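Side-chain contacts in plasmodium falciparum gamete antigen 27/25 (Plasmodium falciparum, PDB 1N81), which is of unknown function but is essential for sexual development of the parasite, and may act as a dimer: residues R55-N60 and N76-I81; H24-Y29 and S82-S87; Y31-L36 and N44-D49. One frame throughout, in Å; residues are numbered along the deposited sequence.

Interaction 1. Residues R55-N60 and N76-I81; sequences RYVRKN and NIVNRI
V57 on helix 50-63 meets I77, V78 and I81 on helix 71-89, two consecutive helices of this all-helical Pfg27 fold. The axes of 55-60 and 76-81 approach to 10.4 Å, with 117° between their directions, so the pair is far from an antiparallel hairpin. V57 CG1 is anti to the backbone N (chi1 171°), which leaves CG2 anti to the carbonyl carbon and pointing at the second helix. V57 CG2 is 3.7 Å from I81 CD1, the end of that extended chain, and 3.8 Å from I77 CG2, a methyl branch. V78 CG2 lies 4.2 Å from V57 CG2. I77 and V78 are neighbours in sequence, and I81 comes from the next turn. All four residues are buried. V78 and I81 also touch I53, one turn earlier on helix 50-63. R80, which takes no part in the packing with 55-60, makes a salt bridge to E22. Its guanidinium lies with one face over the carbonyl oxygen of N76. The Y56 carbonyl is gripped twice: N60 N comes from one face of its plane, and N60 ND2 reaches Y56 O from the other at 3.1 Å, along a nearly straight N-H.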
# COMPACT_ATOMS: atom_id res chain seq x y z
N ARG A 55 9.91 11.04 6.60
CA ARG A 55 10.59 11.99 5.72
C ARG A 55 10.53 11.42 4.29
O ARG A 55 10.36 12.16 3.32
CB ARG A 55 12.04 12.21 6.16
CG ARG A 55 12.77 13.33 5.42
CD ARG A 55 14.22 13.45 5.86
NE ARG A 55 14.30 13.41 7.31
CZ ARG A 55 14.85 12.41 8.00
NH1 ARG A 55 15.38 11.37 7.37
NH2 ARG A 55 14.84 12.46 9.32
N TYR A 56 10.67 10.10 4.15
CA TYR A 56 10.58 9.51 2.81
C TYR A 56 9.17 9.66 2.28
O TYR A 56 8.97 9.89 1.09
CB TYR A 56 11.01 8.03 2.81
CG TYR A 56 12.50 7.85 2.71
CD1 TYR A 56 13.35 8.38 3.68
CD2 TYR A 56 13.07 7.21 1.62
CE1 TYR A 56 14.72 8.26 3.57
CE2 TYR A 56 14.46 7.09 1.50
CZ TYR A 56 15.26 7.62 2.48
OH TYR A 56 16.62 7.47 2.40
N VAL A 57 8.17 9.53 3.13
CA VAL A 57 6.79 9.71 2.66
C VAL A 57 6.63 11.13 2.09
O VAL A 57 6.14 11.30 0.98
CB VAL A 57 5.77 9.48 3.80
CG1 VAL A 57 4.34 9.90 3.33
CG2 VAL A 57 5.80 7.96 4.20
N ARG A 58 7.06 12.14 2.86
CA ARG A 58 6.97 13.55 2.44
C ARG A 58 7.61 13.78 1.10
O ARG A 58 7.00 14.39 0.24
CB ARG A 58 7.63 14.47 3.45
CG ARG A 58 6.83 14.74 4.68
CD ARG A 58 7.47 15.91 5.43
NE ARG A 58 6.98 16.06 6.80
CZ ARG A 58 7.46 15.40 7.85
NH1 ARG A 58 8.46 14.54 7.71
NH2 ARG A 58 6.92 15.59 9.05
N LYS A 59 8.84 13.30 0.93
CA LYS A 59 9.55 13.43 -0.33
C LYS A 59 8.73 12.88 -1.49
O LYS A 59 8.70 13.46 -2.57
CB LYS A 59 10.89 12.71 -0.26
CG LYS A 59 11.77 12.88 -1.49
CD LYS A 59 13.13 12.25 -1.26
CE LYS A 59 14.05 12.39 -2.46
NZ LYS A 59 15.44 11.95 -2.10
N ASN A 60 8.06 11.75 -1.26
CA ASN A 60 7.26 11.15 -2.34
C ASN A 60 5.98 11.93 -2.58
O ASN A 60 5.51 11.98 -3.71
CB ASN A 60 6.99 9.66 -2.08
CG ASN A 60 8.15 8.79 -2.55
OD1 ASN A 60 8.19 8.36 -3.69
ND2 ASN A 60 9.13 8.58 -1.68
N ASN A 76 -0.55 6.06 9.48
CA ASN A 76 -0.68 4.66 9.08
C ASN A 76 0.18 4.30 7.88
O ASN A 76 0.58 3.14 7.73
CB ASN A 76 -2.12 4.27 8.80
CG ASN A 76 -2.95 4.15 10.08
OD1 ASN A 76 -2.40 4.06 11.17
ND2 ASN A 76 -4.27 4.12 9.93
N ILE A 77 0.45 5.28 7.01
CA ILE A 77 1.32 4.98 5.85
C ILE A 77 2.68 4.60 6.44
O ILE A 77 3.26 3.58 6.07
CB ILE A 77 1.51 6.20 4.88
CG1 ILE A 77 0.23 6.43 4.08
CG2 ILE A 77 2.66 5.92 3.88
CD1 ILE A 77 0.32 7.63 3.13
N VAL A 78 3.16 5.43 7.37
CA VAL A 78 4.45 5.18 8.02
C VAL A 78 4.44 3.82 8.73
O VAL A 78 5.39 3.04 8.61
CB VAL A 78 4.79 6.27 9.06
CG1 VAL A 78 6.10 5.90 9.80
CG2 VAL A 78 4.97 7.62 8.35
N ASN A 79 3.35 3.54 9.45
CA ASN A 79 3.25 2.26 10.14
C ASN A 79 3.35 1.10 9.17
O ASN A 79 4.15 0.18 9.37
CB ASN A 79 1.92 2.12 10.91
CG ASN A 79 1.83 3.05 12.09
OD1 ASN A 79 2.84 3.42 12.67
ND2 ASN A 79 0.61 3.42 12.47
N ARG A 80 2.54 1.15 8.11
CA ARG A 80 2.54 0.07 7.12
C ARG A 80 3.92 -0.11 6.50
O ARG A 80 4.37 -1.23 6.28
CB ARG A 80 1.49 0.32 6.02
CG ARG A 80 0.03 -0.03 6.45
CD ARG A 80 -0.89 0.01 5.23
NE ARG A 80 -0.92 1.34 4.61
CZ ARG A 80 -1.76 2.30 4.96
NH1 ARG A 80 -2.65 2.06 5.93
NH2 ARG A 80 -1.75 3.47 4.32
N ILE A 81 4.60 1.00 6.23
CA ILE A 81 5.92 0.90 5.63
C ILE A 81 6.88 0.19 6.60
O ILE A 81 7.57 -0.76 6.23
CB ILE A 81 6.46 2.31 5.25
CG1 ILE A 81 5.75 2.84 3.98
CG2 ILE A 81 7.96 2.23 5.04
CD1 ILE A 81 6.12 4.34 3.60

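Interaction 2. Residues H24-Y29 and S82-S87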
# COMPACT_ATOMS: atom_id res chain seq x y z
N HIS A 24 6.39 3.81 -3.32
CA HIS A 24 7.71 4.27 -3.77
C HIS A 24 8.50 4.70 -2.55
O HIS A 24 9.72 4.49 -2.47
CB HIS A 24 7.61 5.43 -4.77
CG HIS A 24 7.27 4.99 -6.15
ND1 HIS A 24 8.23 4.69 -7.10
CD2 HIS A 24 6.07 4.71 -6.73
CE1 HIS A 24 7.64 4.24 -8.19
NE2 HIS A 24 6.33 4.24 -8.00
N ALA A 25 7.81 5.27 -1.57
CA ALA A 25 8.54 5.66 -0.36
C ALA A 25 9.08 4.37 0.28
O ALA A 25 10.20 4.34 0.82
CB ALA A 25 7.61 6.42 0.63
N CYS A 26 8.30 3.30 0.22
CA CYS A 26 8.72 2.03 0.81
C CYS A 26 9.93 1.46 0.02
O CYS A 26 10.93 1.07 0.62
CB CYS A 26 7.55 1.02 0.82
SG CYS A 26 7.89 -0.48 1.81
N SER A 27 9.82 1.43 -1.30
CA SER A 27 10.90 0.95 -2.14
C SER A 27 12.16 1.77 -1.85
O SER A 27 13.22 1.21 -1.60
CB SER A 27 10.51 1.06 -3.61
OG SER A 27 11.56 0.58 -4.45
N ASP A 28 12.04 3.10 -1.86
CA ASP A 28 13.19 3.95 -1.57
C ASP A 28 13.83 3.59 -0.22
O ASP A 28 15.05 3.43 -0.09
CB ASP A 28 12.81 5.45 -1.51
CG ASP A 28 12.44 6.03 -2.88
OD1 ASP A 28 12.69 5.39 -3.92
OD2 ASP A 28 11.89 7.14 -2.90
N TYR A 29 13.01 3.48 0.82
CA TYR A 29 13.54 3.19 2.14
C TYR A 29 14.22 1.82 2.18
O TYR A 29 15.17 1.61 2.92
CB TYR A 29 12.45 3.26 3.19
CG TYR A 29 13.00 3.57 4.54
CD1 TYR A 29 13.18 4.88 4.94
CD2 TYR A 29 13.34 2.53 5.44
CE1 TYR A 29 13.68 5.18 6.22
CE2 TYR A 29 13.85 2.82 6.71
CZ TYR A 29 14.02 4.15 7.09
OH TYR A 29 14.51 4.46 8.34
N SER A 82 6.91 0.65 7.85
CA SER A 82 7.80 0.02 8.83
C SER A 82 7.45 -1.47 8.93
O SER A 82 8.34 -2.31 8.98
CB SER A 82 7.68 0.69 10.20
OG SER A 82 8.66 0.13 11.06
N ASP A 83 6.17 -1.81 8.94
CA ASP A 83 5.84 -3.23 9.02
C ASP A 83 6.37 -4.02 7.83
O ASP A 83 6.78 -5.17 7.99
CB ASP A 83 4.34 -3.43 9.20
CG ASP A 83 3.85 -2.94 10.57
OD1 ASP A 83 4.71 -2.70 11.46
OD2 ASP A 83 2.63 -2.80 10.77
N ARG A 84 6.37 -3.42 6.65
CA ARG A 84 6.86 -4.11 5.46
C ARG A 84 8.36 -4.31 5.60
O ARG A 84 8.88 -5.33 5.16
CB ARG A 84 6.56 -3.33 4.17
CG ARG A 84 5.08 -3.35 3.74
CD ARG A 84 4.89 -2.66 2.38
NE ARG A 84 3.46 -2.46 2.12
CZ ARG A 84 2.79 -1.35 2.39
NH1 ARG A 84 3.41 -0.29 2.92
NH2 ARG A 84 1.49 -1.31 2.17
N LEU A 85 9.06 -3.34 6.20
CA LEU A 85 10.51 -3.46 6.38
C LEU A 85 10.81 -4.72 7.22
O LEU A 85 11.66 -5.55 6.86
CB LEU A 85 11.07 -2.24 7.10
CG LEU A 85 10.79 -0.88 6.44
CD1 LEU A 85 11.48 0.21 7.21
CD2 LEU A 85 11.24 -0.88 5.00
N ILE A 86 10.10 -4.86 8.33
CA ILE A 86 10.27 -6.00 9.23
C ILE A 86 9.80 -7.32 8.58
O ILE A 86 10.40 -8.36 8.78
CB ILE A 86 9.55 -5.74 10.56
CG1 ILE A 86 10.34 -4.68 11.34
CG2 ILE A 86 9.40 -7.02 11.36
CD1 ILE A 86 9.69 -4.23 12.61
N SER A 87 8.75 -7.26 7.75
CA SER A 87 8.26 -8.46 7.09
C SER A 87 9.17 -8.96 5.96
O SER A 87 9.31 -10.17 5.76
CB SER A 87 6.86 -8.18 6.53
OG SER A 87 6.32 -9.33 5.89
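C26 and R84 mark where the backbones of helix 13-35 and helix 71-89 come nearest, with 7.9 Å between the CA of C26 and the CA of R84. Two separate side-chain pairs fill the gap. In the first, the C26 sulfur points across because SG is anti to the backbone N (chi1 -169°). C26 SG rests against the aliphatic part of R84, 3.8 Å from R84 CD. C26 SG also touches R84 CB, at 3.9 Å, so it lies alongside the arginine stem and away from its charge. The R84 chain is extended from CG to NE, which carries the guanidinium beyond the sulfur. There NH2 makes a salt bridge to E109 and NH1 makes one to E22. Two acidic partners would be expected to favour the charged form of this buried arginine and to limit its rotation.

The second pair is Y29 and L85. Their side chains cross at about a right angle. L85 CD1 approaches the ring obliquely, 3.5 Å from Y29 CD2 and almost as close to CE2. The other methyl, L85 CD2, is 4.0 Å from Y29 CD2. Both leucine methyls therefore meet the same ring carbon, Y29 CD2. The phenol OH lies farther out and bonds to the carbonyl oxygen of A46, which helps to fix the ring. Y56 meets the same ring edge-to-face.

All four contacting residues are buried. L106 of helix 96-122 touches both C26 and R84. I53 of helix 50-63 touches Y29. I30 and L33, farther along helix 13-35, touch L85. The contact thus lies between two long helices, with helix 96-122 beside the C26 and R84 pair and helix 50-63 beside the tyrosine.

Interaction 3. Residues Y31-L36 and N44-D49; sequences YLLMTL and NYALKD
L33 and L36 meet A46 and L47 through methyl groups, with no ring, amide or carboxylate face taking part. Within 31-36 the backbone carbonyl of L32 is bonded in its own plane. T35 OG1 donates to L32 O at 2.8 Å, on a lone pair. This bond lies inside the last turn of helix 13-35. L36 is the first residue to leave helical backbone angles, and L36 N still bonds to L33 O at 2.9 Å.

The closest backbone approach is between L33 and A46, with their CA atoms 7.2 Å apart. A46 points its CB at the other segment. L33 CD2 touches A46 CB at 3.7 Å. L36 CD1 reaches the same methyl, A46 CB, at 3.9 Å. The small alanine is thus met by two leucines from neighbouring turns.

L33 also meets L47, and their side chains cross at about a right angle. L33 CD1 is 3.7 Å from L47 CD2. Both leucines have CG beside the backbone N (chi1 -74° for L33 and -66° for L47), and their ends come nearer than their first bonds suggest. L85 of helix 71-89 touches L33 as well. D49 then serves as N-cap of helix 50-63, and its OD2 bonds to S52 OG.

The chemistry is purely apolar between the two segments. Methyl packing joins the end of helix 13-35 to the short helix 42-47. The polar bonds lie beside this packing: T35 OG1 bonds within its own helix turn, while A46 O and L47 O accept bonds from Y29 and S82.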
# COMPACT_ATOMS: atom_id res chain seq x y z
N TYR A 31 15.82 0.63 -0.24
CA TYR A 31 17.10 0.84 -0.89
C TYR A 31 18.10 1.34 0.16
O TYR A 31 19.23 0.90 0.21
CB TYR A 31 17.00 1.88 -1.99
CG TYR A 31 18.31 2.07 -2.73
CD1 TYR A 31 18.67 1.23 -3.77
CD2 TYR A 31 19.19 3.09 -2.37
CE1 TYR A 31 19.88 1.39 -4.43
CE2 TYR A 31 20.41 3.25 -3.02
CZ TYR A 31 20.74 2.41 -4.05
OH TYR A 31 21.94 2.59 -4.70
N LEU A 32 17.65 2.27 1.00
CA LEU A 32 18.49 2.79 2.07
C LEU A 32 18.98 1.62 2.93
O LEU A 32 20.18 1.46 3.18
CB LEU A 32 17.69 3.76 2.96
CG LEU A 32 18.39 4.19 4.26
CD1 LEU A 32 19.65 5.03 3.88
CD2 LEU A 32 17.44 5.00 5.15
N LEU A 33 18.03 0.79 3.37
CA LEU A 33 18.38 -0.35 4.21
C LEU A 33 19.51 -1.14 3.58
O LEU A 33 20.46 -1.52 4.25
CB LEU A 33 17.17 -1.26 4.44
CG LEU A 33 16.14 -0.68 5.40
CD1 LEU A 33 14.98 -1.65 5.59
CD2 LEU A 33 16.81 -0.38 6.71
N MET A 34 19.39 -1.36 2.28
CA MET A 34 20.39 -2.10 1.54
C MET A 34 21.76 -1.42 1.62
O MET A 34 22.77 -2.10 1.78
CB MET A 34 19.91 -2.28 0.10
CG MET A 34 20.80 -3.13 -0.80
SD MET A 34 22.17 -2.15 -1.42
CE MET A 34 21.34 -1.08 -2.61
N THR A 35 21.81 -0.10 1.55
CA THR A 35 23.10 0.58 1.62
C THR A 35 23.66 0.55 3.04
O THR A 35 24.83 0.86 3.26
CB THR A 35 23.03 2.08 1.17
OG1 THR A 35 22.33 2.86 2.16
CG2 THR A 35 22.34 2.21 -0.17
N LEU A 36 22.82 0.20 4.01
CA LEU A 36 23.27 0.13 5.40
C LEU A 36 23.49 -1.33 5.82
O LEU A 36 23.72 -1.60 6.99
CB LEU A 36 22.23 0.75 6.34
CG LEU A 36 21.75 2.19 6.20
CD1 LEU A 36 20.57 2.41 7.15
CD2 LEU A 36 22.88 3.16 6.54
N ASN A 44 19.77 -1.74 11.97
CA ASN A 44 18.77 -2.05 12.99
C ASN A 44 17.99 -0.83 13.39
O ASN A 44 16.77 -0.90 13.52
CB ASN A 44 19.39 -2.67 14.25
CG ASN A 44 18.33 -3.21 15.19
OD1 ASN A 44 18.07 -2.65 16.25
ND2 ASN A 44 17.71 -4.32 14.80
N TYR A 45 18.68 0.28 13.56
CA TYR A 45 18.03 1.53 13.97
C TYR A 45 17.03 2.03 12.93
O TYR A 45 15.94 2.49 13.27
CB TYR A 45 19.05 2.64 14.24
CG TYR A 45 18.41 3.92 14.72
CD1 TYR A 45 17.82 3.99 15.97
CD2 TYR A 45 18.37 5.06 13.90
CE1 TYR A 45 17.19 5.16 16.40
CE2 TYR A 45 17.76 6.22 14.32
CZ TYR A 45 17.17 6.27 15.57
OH TYR A 45 16.54 7.41 15.99
N ALA A 46 17.43 1.96 11.66
CA ALA A 46 16.56 2.41 10.58
C ALA A 46 15.22 1.65 10.48
O ALA A 46 14.19 2.25 10.20
CB ALA A 46 17.29 2.31 9.27
N LEU A 47 15.23 0.34 10.75
CA LEU A 47 14.01 -0.46 10.65
C LEU A 47 12.83 0.20 11.34
O LEU A 47 11.71 0.19 10.81
CB LEU A 47 14.24 -1.87 11.24
CG LEU A 47 15.22 -2.74 10.45
CD1 LEU A 47 15.41 -4.11 11.15
CD2 LEU A 47 14.70 -2.92 9.04
N LYS A 48 13.05 0.78 12.50
CA LYS A 48 11.93 1.43 13.18
C LYS A 48 12.07 2.96 13.31
O LYS A 48 11.44 3.58 14.15
CB LYS A 48 11.70 0.81 14.56
CG LYS A 48 10.92 -0.50 14.54
CD LYS A 48 10.31 -0.78 15.91
CE LYS A 48 9.55 -2.09 15.91
NZ LYS A 48 8.45 -2.09 14.89
N ASP A 49 12.92 3.56 12.48
CA ASP A 49 13.10 5.02 12.54
C ASP A 49 11.91 5.73 11.88
O ASP A 49 11.98 6.11 10.71
CB ASP A 49 14.36 5.40 11.80
CG ASP A 49 14.67 6.86 11.90
OD1 ASP A 49 13.85 7.66 12.47
OD2 ASP A 49 15.76 7.20 11.41

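The three contacts touch one another in turn. Interactions 1 and 2 have centres about 9 Å apart and share helix 71-89. They also touch directly, with N60 ND2 packed 3.3 Å from D28 OD2. E22 ties them further, since it pairs with both R80 and R84. Interactions 2 and 3 are likewise about 9 Å apart between centres and share helix 13-35. S82 OG and L47 O, 3.1 Å apart, are hydrogen-bonded between them. Interactions 1 and 3 are about 14 Å apart between centres, with Y56 and L32 in packing contact. Along the chain, interactions 1 and 3 are both nested inside the loop closed by interaction 2.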